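Local coordinates for invasion-associated protein B (Bartonella henselae, PDB 3DTD) that is of unknown biochemical function but is probably associated with the invasion of host cells by the bacterium, at residues C[29-37]-C[44-52]. Sequence-based numbering, arbitrary orientation.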
ATOM      1  N   TYR C  29      15.179  -4.563  35.950  1.00 38.49           N
ATOM      2  CA  TYR C  29      16.289  -4.648  36.888  1.00 35.59           C
ATOM      3  C   TYR C  29      17.569  -4.847  36.104  1.00 35.89           C
ATOM      4  O   TYR C  29      17.886  -5.963  35.690  1.00 39.14           O
ATOM      5  CB  TYR C  29      16.071  -5.780  37.897  1.00 38.46           C
ATOM      6  CG  TYR C  29      14.882  -5.540  38.791  1.00 40.34           C
ATOM      7  CD1 TYR C  29      15.001  -4.763  39.941  1.00 37.32           C
ATOM      8  CD2 TYR C  29      13.630  -6.068  38.474  1.00 37.19           C
ATOM      9  CE1 TYR C  29      13.908  -4.524  40.758  1.00 40.51           C
ATOM     10  CE2 TYR C  29      12.527  -5.830  39.284  1.00 38.02           C
ATOM     11  CZ  TYR C  29      12.673  -5.058  40.423  1.00 40.26           C
ATOM     12  OH  TYR C  29      11.591  -4.821  41.232  1.00 49.69           O
ATOM     13  N   GLY C  30      18.282  -3.743  35.890  1.00 35.05           N
ATOM     14  CA  GLY C  30      19.471  -3.728  35.059  1.00 34.46           C
ATOM     15  C   GLY C  30      19.089  -4.039  33.630  1.00 36.65           C
ATOM     16  O   GLY C  30      18.349  -3.286  32.999  1.00 38.74           O
ATOM     17  N   LEU C  31      19.580  -5.171  33.138  1.00 34.91           N
ATOM     18  CA  LEU C  31      19.279  -5.626  31.787  1.00 32.62           C
ATOM     19  C   LEU C  31      18.157  -6.668  31.778  1.00 32.59           C
ATOM     20  O   LEU C  31      17.719  -7.110  30.719  1.00 34.77           O
ATOM     21  CB  LEU C  31      20.540  -6.174  31.112  1.00 30.30           C
ATOM     22  CG  LEU C  31      21.681  -5.193  30.818  1.00 31.89           C
ATOM     23  CD1 LEU C  31      22.897  -5.929  30.302  1.00 24.81           C
ATOM     24  CD2 LEU C  31      21.265  -4.111  29.828  1.00 28.33           C
ATOM     25  N   TRP C  32      17.677  -7.032  32.961  1.00 34.26           N
ATOM     26  CA  TRP C  32      16.663  -8.076  33.091  1.00 34.16           C
ATOM     27  C   TRP C  32      15.263  -7.517  33.296  1.00 35.27           C
ATOM     28  O   TRP C  32      15.087  -6.472  33.925  1.00 33.73           O
ATOM     29  CB  TRP C  32      17.047  -9.058  34.202  1.00 31.59           C
ATOM     30  CG  TRP C  32      18.097 -10.010  33.755  1.00 30.31           C
ATOM     31  CD1 TRP C  32      19.433  -9.761  33.636  1.00 26.72           C
ATOM     32  CD2 TRP C  32      17.899 -11.366  33.329  1.00 29.99           C
ATOM     33  NE1 TRP C  32      20.083 -10.878  33.167  1.00 29.99           N
ATOM     34  CE2 TRP C  32      19.165 -11.880  32.972  1.00 30.83           C
ATOM     35  CE3 TRP C  32      16.773 -12.197  33.214  1.00 28.86           C
ATOM     36  CZ2 TRP C  32      19.340 -13.190  32.514  1.00 32.14           C
ATOM     37  CZ3 TRP C  32      16.947 -13.499  32.761  1.00 30.04           C
ATOM     38  CH2 TRP C  32      18.223 -13.982  32.416  1.00 32.64           C
ATOM     39  N   SER C  33      14.278  -8.217  32.735  1.00 35.32           N
ATOM     40  CA  SER C  33      12.873  -7.818  32.821  1.00 33.97           C
ATOM     41  C   SER C  33      12.030  -8.842  33.582  1.00 34.89           C
ATOM     42  O   SER C  33      12.341 -10.030  33.587  1.00 31.89           O
ATOM     43  CB  SER C  33      12.284  -7.605  31.425  1.00 35.00           C
ATOM     44  OG  SER C  33      12.987  -6.604  30.709  1.00 40.13           O
ATOM     45  N   ILE C  34      10.966  -8.362  34.226  1.00 37.30           N
ATOM     46  CA  ILE C  34      10.019  -9.221  34.934  1.00 37.86           C
ATOM     47  C   ILE C  34       8.577  -8.938  34.502  1.00 38.20           C
ATOM     48  O   ILE C  34       8.120  -7.791  34.517  1.00 37.73           O
ATOM     49  CB  ILE C  34      10.156  -9.108  36.485  1.00 39.31           C
ATOM     50  CG1 ILE C  34      11.481  -9.714  36.946  1.00 39.00           C
ATOM     51  CG2 ILE C  34       8.999  -9.818  37.210  1.00 35.83           C
ATOM     52  CD1 ILE C  34      11.815  -9.426  38.372  1.00 40.74           C
ATOM     53  N   ASN C  35       7.881 -10.001  34.102  1.00 40.62           N
ATOM     54  CA  ASN C  35       6.461  -9.941  33.791  1.00 42.02           C
ATOM     55  C   ASN C  35       5.702 -11.017  34.551  1.00 44.93           C
ATOM     56  O   ASN C  35       6.185 -12.137  34.700  1.00 47.27           O
ATOM     57  CB  ASN C  35       6.231 -10.081  32.286  1.00 40.02           C
ATOM     58  CG  ASN C  35       6.604  -8.827  31.520  1.00 40.83           C
ATOM     59  OD1 ASN C  35       7.689  -8.734  30.949  1.00 42.20           O
ATOM     60  ND2 ASN C  35       5.702  -7.850  31.509  1.00 36.97           N
ATOM     61  N   CYS C  36       4.524 -10.664  35.048  1.00 51.81           N
ATOM     62  CA  CYS C  36       3.674 -11.616  35.746  1.00 58.08           C
ATOM     63  C   CYS C  36       2.379 -11.856  34.987  1.00 62.37           C
ATOM     64  O   CYS C  36       1.822 -10.945  34.385  1.00 64.73           O
ATOM     65  CB  CYS C  36       3.376 -11.143  37.170  1.00 57.08           C
ATOM     66  SG  CYS C  36       4.846 -10.900  38.202  1.00 60.66           S
ATOM     67  N   GLY C  37       1.916 -13.099  35.018  1.00 59.53           N
ATOM     68  CA  GLY C  37       0.639 -13.471  34.431  1.00 56.04           C
ATOM     69  C   GLY C  37      -0.018 -14.554  35.260  1.00 53.10           C
ATOM     70  O   GLY C  37       0.658 -15.276  35.989  1.00 53.77           O
ATOM     71  N   VAL C  44       1.917 -16.293  38.151  1.00 53.42           N
ATOM     72  CA  VAL C  44       3.236 -16.779  37.764  1.00 48.95           C
ATOM     73  C   VAL C  44       4.066 -15.614  37.223  1.00 48.81           C
ATOM     74  O   VAL C  44       3.660 -14.919  36.291  1.00 45.68           O
ATOM     75  CB  VAL C  44       3.148 -17.938  36.725  1.00 47.29           C
ATOM     76  CG1 VAL C  44       4.537 -18.357  36.238  1.00 48.17           C
ATOM     77  CG2 VAL C  44       2.419 -19.142  37.317  1.00 50.57           C
ATOM     78  N   CYS C  45       5.230 -15.409  37.822  1.00 56.34           N
ATOM     79  CA  CYS C  45       6.121 -14.339  37.413  1.00 51.96           C
ATOM     80  C   CYS C  45       7.382 -14.904  36.792  1.00 48.26           C
ATOM     81  O   CYS C  45       7.986 -15.833  37.322  1.00 48.50           O
ATOM     82  CB  CYS C  45       6.457 -13.442  38.603  1.00 53.49           C
ATOM     83  SG  CYS C  45       5.019 -12.610  39.300  1.00 59.90           S
ATOM     84  N   PHE C  46       7.769 -14.347  35.653  1.00 46.54           N
ATOM     85  CA  PHE C  46       8.976 -14.794  34.976  1.00 45.10           C
ATOM     86  C   PHE C  46      10.007 -13.692  34.750  1.00 40.80           C
ATOM     87  O   PHE C  46       9.684 -12.509  34.671  1.00 37.09           O
ATOM     88  CB  PHE C  46       8.670 -15.584  33.687  1.00 47.57           C
ATOM     89  CG  PHE C  46       7.867 -14.826  32.663  1.00 53.21           C
ATOM     90  CD1 PHE C  46       8.501 -14.182  31.604  1.00 57.17           C
ATOM     91  CD2 PHE C  46       6.472 -14.792  32.730  1.00 55.86           C
ATOM     92  CE1 PHE C  46       7.763 -13.489  30.640  1.00 57.79           C
ATOM     93  CE2 PHE C  46       5.725 -14.098  31.776  1.00 61.68           C
ATOM     94  CZ  PHE C  46       6.374 -13.447  30.725  1.00 59.18           C
ATOM     95  N   MET C  47      11.254 -14.131  34.646  1.00 40.92           N
ATOM     96  CA  MET C  47      12.437 -13.298  34.582  1.00 36.75           C
ATOM     97  C   MET C  47      13.020 -13.509  33.199  1.00 35.78           C
ATOM     98  O   MET C  47      13.313 -14.643  32.829  1.00 35.37           O
ATOM     99  CB  MET C  47      13.406 -13.853  35.610  1.00 40.98           C
ATOM    100  CG  MET C  47      14.356 -12.908  36.234  1.00 41.94           C
ATOM    101  SD  MET C  47      15.356 -13.830  37.428  1.00 31.55           S
ATOM    102  CE  MET C  47      16.926 -13.163  36.935  1.00 28.66           C
ATOM    103  N   HIS C  48      13.191 -12.447  32.421  1.00 36.12           N
ATOM    104  CA  HIS C  48      13.621 -12.635  31.031  1.00 33.95           C
ATOM    105  C   HIS C  48      14.580 -11.596  30.466  1.00 33.69           C
ATOM    106  O   HIS C  48      14.666 -10.478  30.960  1.00 32.58           O
ATOM    107  CB  HIS C  48      12.418 -12.832  30.097  1.00 31.25           C
ATOM    108  CG  HIS C  48      11.461 -11.683  30.088  1.00 33.61           C
ATOM    109  ND1 HIS C  48      11.465 -10.723  29.101  1.00 36.89           N
ATOM    110  CD2 HIS C  48      10.475 -11.337  30.947  1.00 31.33           C
ATOM    111  CE1 HIS C  48      10.516  -9.840  29.347  1.00 36.66           C
ATOM    112  NE2 HIS C  48       9.903 -10.187  30.463  1.00 34.86           N
ATOM    113  N   ARG C  49      15.295 -12.010  29.422  1.00 34.61           N
ATOM    114  CA  ARG C  49      16.331 -11.221  28.767  1.00 35.47           C
ATOM    115  C   ARG C  49      16.478 -11.663  27.303  1.00 37.50           C
ATOM    116  O   ARG C  49      16.557 -12.858  27.017  1.00 37.22           O
ATOM    117  CB  ARG C  49      17.661 -11.401  29.513  1.00 34.53           C
ATOM    118  CG  ARG C  49      18.903 -10.915  28.777  1.00 32.80           C
ATOM    119  CD  ARG C  49      19.234  -9.485  29.146  1.00 34.51           C
ATOM    120  NE  ARG C  49      20.100  -8.844  28.160  1.00 35.25           N
ATOM    121  CZ  ARG C  49      19.892  -7.639  27.637  1.00 35.17           C
ATOM    122  NH1 ARG C  49      18.851  -6.901  28.006  1.00 34.56           N
ATOM    123  NH2 ARG C  49      20.748  -7.166  26.749  1.00 33.44           N
ATOM    124  N   GLN C  50      16.513 -10.736  26.381  1.00 39.06           N
ATOM    125  CA  GLN C  50      16.919 -11.084  25.063  1.00 38.82           C
ATOM    126  C   GLN C  50      18.115 -10.340  24.607  1.00 35.44           C
ATOM    127  O   GLN C  50      18.364  -9.276  25.044  1.00 36.10           O
ATOM    128  CB  GLN C  50      15.768 -11.021  24.086  1.00 37.86           C
ATOM    129  CG  GLN C  50      15.261  -9.704  23.830  1.00 50.42           C
ATOM    130  CD  GLN C  50      13.944  -9.727  23.164  1.00 51.58           C
ATOM    131  OE1 GLN C  50      13.454  -8.717  22.767  1.00 47.86           O
ATOM    132  NE2 GLN C  50      13.364 -10.878  23.043  1.00 56.67           N
ATOM    133  N   GLU C  51      18.880 -10.958  23.745  1.00 34.08           N
ATOM    134  CA  GLU C  51      20.061 -10.352  23.153  1.00 36.16           C
ATOM    135  C   GLU C  51      19.871 -10.164  21.650  1.00 37.00           C
ATOM    136  O   GLU C  51      19.331 -11.032  20.964  1.00 36.14           O
ATOM    137  CB  GLU C  51      21.320 -11.178  23.438  1.00 37.80           C
ATOM    138  CG  GLU C  51      21.540 -11.572  24.905  1.00 38.06           C
ATOM    139  CD  GLU C  51      21.943 -10.411  25.823  1.00 42.91           C
ATOM    140  OE1 GLU C  51      22.248  -9.298  25.336  1.00 47.50           O
ATOM    141  OE2 GLU C  51      21.959 -10.623  27.053  1.00 43.92           O
ATOM    142  N   VAL C  52      20.315  -9.016  21.149  1.00 38.91           N
ATOM    143  CA  VAL C  52      20.152  -8.657  19.743  1.00 38.26           C
ATOM    144  C   VAL C  52      21.504  -8.430  19.064  1.00 40.34           C
ATOM    145  O   VAL C  52      22.517  -8.225  19.736  1.00 40.15           O
ATOM    146  CB  VAL C  52      19.228  -7.405  19.548  1.00 36.53           C
ATOM    147  CG1 VAL C  52      17.858  -7.628  20.184  1.00 32.80           C
ATOM    148  CG2 VAL C  52      19.874  -6.133  20.094  1.00 34.01           C
TER
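H48 and F46 both hold CG between the backbone N and the carbonyl carbon (chi1 60° and 58°), which tips their rings over the neighbouring strand. The H48 ring covers S33 CB with one face. At its edge, H48 NE2 donates to N35 OD1 at 2.7 Å, in the carbonyl plane and on a lone pair. The amide and imidazole planes lie 24° apart. N35 ND2 hydrogen-bonds to T26 OG1, so both ends of the amide are held. The F46 ring lies over N35 O, with F46 CZ 3.7 Å from N35 CB. On the other face of the sheet, a disulfide links C36 SG to C45 SG across a non-hydrogen-bonded pair. Further along, the W32 indole is sandwiched. R49 CB sits 3.6 Å from the centroid of its six-membered ring, and M47 CE lies over the opposite face, toward its rim. W32 NE1 donates to Q151 O. R49 NH1 donates a hydrogen bond to L31 O on a lone pair in the carbonyl plane (2.9 Å), while R49 NE and NH2 grip the E51 carboxylate side-on in a salt bridge. Backbone hydrogen bonds pair S33 with H48, N35 with F46 and G37 with V44. This is an antiparallel beta hairpin of strands 32-39 and 42-52, cross-linked by a disulfide within the larger antiparallel sheet of this IalB-family protein.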